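PDB 1OLT: oxygen-independent coproporphyrinogen III oxidase from Escherichia coli, which catalyses the anaerobic oxidative decarboxylation of coproporphyrinogen III to protoporphyrinogen IX in heme biosynthesis, using a [4Fe-4S] cluster and S-adenosylmethionine. Local coordinates for residues S280-I285 / F290-D295. Numbering follows the deposited sequence.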
loop_
_atom_site.group_PDB
_atom_site.type_symbol
_atom_site.label_atom_id
_atom_site.label_comp_id
_atom_site.label_asym_id
_atom_site.label_seq_id
_atom_site.Cartn_x
_atom_site.Cartn_y
_atom_site.Cartn_z
ATOM N N SER A 280 9.575 -14.584 -16.185
ATOM C CA SER A 280 10.636 -14.458 -15.196
ATOM C C SER A 280 10.346 -15.134 -13.832
ATOM O O SER A 280 11.153 -15.021 -12.919
ATOM C CB SER A 280 10.991 -12.999 -14.951
ATOM O OG SER A 280 11.401 -12.437 -16.174
ATOM N N GLY A 281 9.180 -15.803 -13.730
ATOM C CA GLY A 281 8.804 -16.547 -12.553
ATOM C C GLY A 281 8.018 -15.758 -11.551
ATOM O O GLY A 281 7.937 -16.155 -10.429
ATOM N N TYR A 282 7.456 -14.623 -11.931
ATOM C CA TYR A 282 6.584 -13.888 -10.999
ATOM C C TYR A 282 5.052 -14.117 -11.313
ATOM O O TYR A 282 4.615 -14.029 -12.467
ATOM C CB TYR A 282 6.898 -12.426 -11.018
ATOM C CG TYR A 282 8.299 -12.067 -10.586
ATOM C CD1 TYR A 282 8.641 -12.003 -9.244
ATOM C CD2 TYR A 282 9.307 -11.857 -11.548
ATOM C CE1 TYR A 282 9.964 -11.685 -8.854
ATOM C CE2 TYR A 282 10.591 -11.526 -11.198
ATOM C CZ TYR A 282 10.935 -11.454 -9.839
ATOM O OH TYR A 282 12.225 -11.097 -9.516
ATOM N N GLN A 283 4.274 -14.470 -10.303
ATOM C CA GLN A 283 2.801 -14.488 -10.424
ATOM C C GLN A 283 2.242 -13.057 -10.323
ATOM O O GLN A 283 2.621 -12.298 -9.401
ATOM C CB GLN A 283 2.237 -15.330 -9.278
ATOM C CG GLN A 283 0.957 -16.050 -9.560
ATOM C CD GLN A 283 0.513 -16.895 -8.358
ATOM O OE1 GLN A 283 1.286 -17.711 -7.834
ATOM N NE2 GLN A 283 -0.709 -16.668 -7.897
ATOM N N PHE A 284 1.371 -12.668 -11.247
ATOM C CA PHE A 284 0.584 -11.417 -11.073
ATOM C C PHE A 284 -0.474 -11.664 -9.944
ATOM O O PHE A 284 -1.399 -12.438 -10.132
ATOM C CB PHE A 284 -0.091 -10.992 -12.391
ATOM C CG PHE A 284 -0.888 -9.684 -12.294
ATOM C CD1 PHE A 284 -0.452 -8.625 -11.518
ATOM C CD2 PHE A 284 -2.062 -9.536 -13.011
ATOM C CE1 PHE A 284 -1.163 -7.459 -11.415
ATOM C CE2 PHE A 284 -2.803 -8.379 -12.950
ATOM C CZ PHE A 284 -2.363 -7.319 -12.153
ATOM N N ILE A 285 -0.295 -11.052 -8.784
ATOM C CA ILE A 285 -1.196 -11.236 -7.646
ATOM C C ILE A 285 -2.474 -10.403 -7.880
ATOM O O ILE A 285 -3.591 -10.900 -7.752
ATOM C CB ILE A 285 -0.562 -10.799 -6.321
ATOM C CG1 ILE A 285 0.779 -11.501 -6.073
ATOM C CG2 ILE A 285 -1.543 -11.072 -5.158
ATOM C CD1 ILE A 285 0.691 -13.026 -6.112
ATOM N N PHE A 290 3.269 -8.103 -8.034
ATOM C CA PHE A 290 3.809 -9.354 -8.551
ATOM C C PHE A 290 4.652 -10.011 -7.478
ATOM O O PHE A 290 5.400 -9.350 -6.767
ATOM C CB PHE A 290 4.673 -9.160 -9.780
ATOM C CG PHE A 290 3.943 -8.550 -10.953
ATOM C CD1 PHE A 290 3.685 -7.178 -10.993
ATOM C CD2 PHE A 290 3.523 -9.343 -12.018
ATOM C CE1 PHE A 290 3.030 -6.626 -12.027
ATOM C CE2 PHE A 290 2.846 -8.768 -13.088
ATOM C CZ PHE A 290 2.613 -7.404 -13.077
ATOM N N ALA A 291 4.532 -11.340 -7.377
ATOM C CA ALA A 291 5.286 -12.090 -6.414
ATOM C C ALA A 291 5.482 -13.556 -6.925
ATOM O O ALA A 291 4.741 -14.043 -7.749
ATOM C CB ALA A 291 4.586 -12.108 -5.105
ATOM N N ARG A 292 6.512 -14.213 -6.421
ATOM C CA ARG A 292 6.819 -15.582 -6.818
ATOM C C ARG A 292 5.683 -16.609 -6.438
ATOM O O ARG A 292 5.005 -16.446 -5.425
ATOM C CB ARG A 292 8.131 -15.991 -6.148
ATOM C CG ARG A 292 9.337 -15.124 -6.537
ATOM C CD ARG A 292 10.641 -15.647 -5.972
ATOM N NE ARG A 292 11.610 -14.572 -5.706
ATOM C CZ ARG A 292 12.917 -14.767 -5.464
ATOM N NH1 ARG A 292 13.441 -16.012 -5.457
ATOM N NH2 ARG A 292 13.706 -13.719 -5.244
ATOM N N PRO A 293 5.461 -17.645 -7.247
ATOM C CA PRO A 293 4.411 -18.644 -6.924
ATOM C C PRO A 293 4.400 -19.204 -5.510
ATOM O O PRO A 293 3.302 -19.514 -5.069
ATOM C CB PRO A 293 4.659 -19.762 -7.902
ATOM C CG PRO A 293 5.168 -19.091 -9.073
ATOM C CD PRO A 293 6.118 -17.986 -8.516
ATOM N N ASP A 294 5.553 -19.267 -4.840
ATOM C CA ASP A 294 5.626 -19.798 -3.501
ATOM C C ASP A 294 5.639 -18.731 -2.408
ATOM O O ASP A 294 5.733 -19.057 -1.209
ATOM C CB ASP A 294 6.860 -20.705 -3.343
ATOM C CG ASP A 294 8.185 -20.016 -3.748
ATOM O OD1 ASP A 294 8.150 -18.890 -4.327
ATOM O OD2 ASP A 294 9.307 -20.588 -3.540
ATOM N N ASP A 295 5.468 -17.479 -2.805
ATOM C CA ASP A 295 5.441 -16.354 -1.871
ATOM C C ASP A 295 4.219 -16.586 -1.014
ATOM O O ASP A 295 3.194 -17.097 -1.509
ATOM C CB ASP A 295 5.295 -15.039 -2.638
ATOM C CG ASP A 295 5.476 -13.816 -1.746
ATOM O OD1 ASP A 295 4.588 -13.552 -0.913
ATOM O OD2 ASP A 295 6.443 -13.067 -1.800
#
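Phe290 lies against Phe284 in an offset stack, the ring centroids 4.9 Å apart and the planes inclined by 30°. Phe284 CD1 rests over one face of the Phe290 ring near its rim, 3.6 Å from Phe290 CZ, while Phe284 CB meets CE2 of the same ring. With its CG anti to the backbone N (chi1 -178°), Phe284 carries its ring across that of its non-hydrogen-bonded partner, CD1 side over that face. Gln283 and Ala291 form the neighbouring hydrogen-bonded pair of this antiparallel hairpin. Ala291 N donates to Gln283 O at 2.9 Å, nearly straight and in the carbonyl plane, whereas the return bond from Gln283 N to Ala291 O is short, 2.6 Å, and bent to 135° at the hydrogen. Beyond the ladder, in the Arg292 conformer described, Tyr282 and Arg292 run side by side; Tyr282 OH hydrogen-bonds Pro234 O, and the guanidinium makes a salt bridge to Asp235. The Phe290 ring also packs on Ile274 and Leu277 of helix 263-279 and on Val239 of strand 236-241. A serine in place of Phe290 would probably leave the Phe284 ring without its stacking partner and open a gap against that helix and strand. Strand 289-291 is thus inserted between strands 236-241 and 283-286, antiparallel to both, so the hairpin extends the parallel sheet of the radical SAM core, while Gln283 and Ile285 touch helix 296-303.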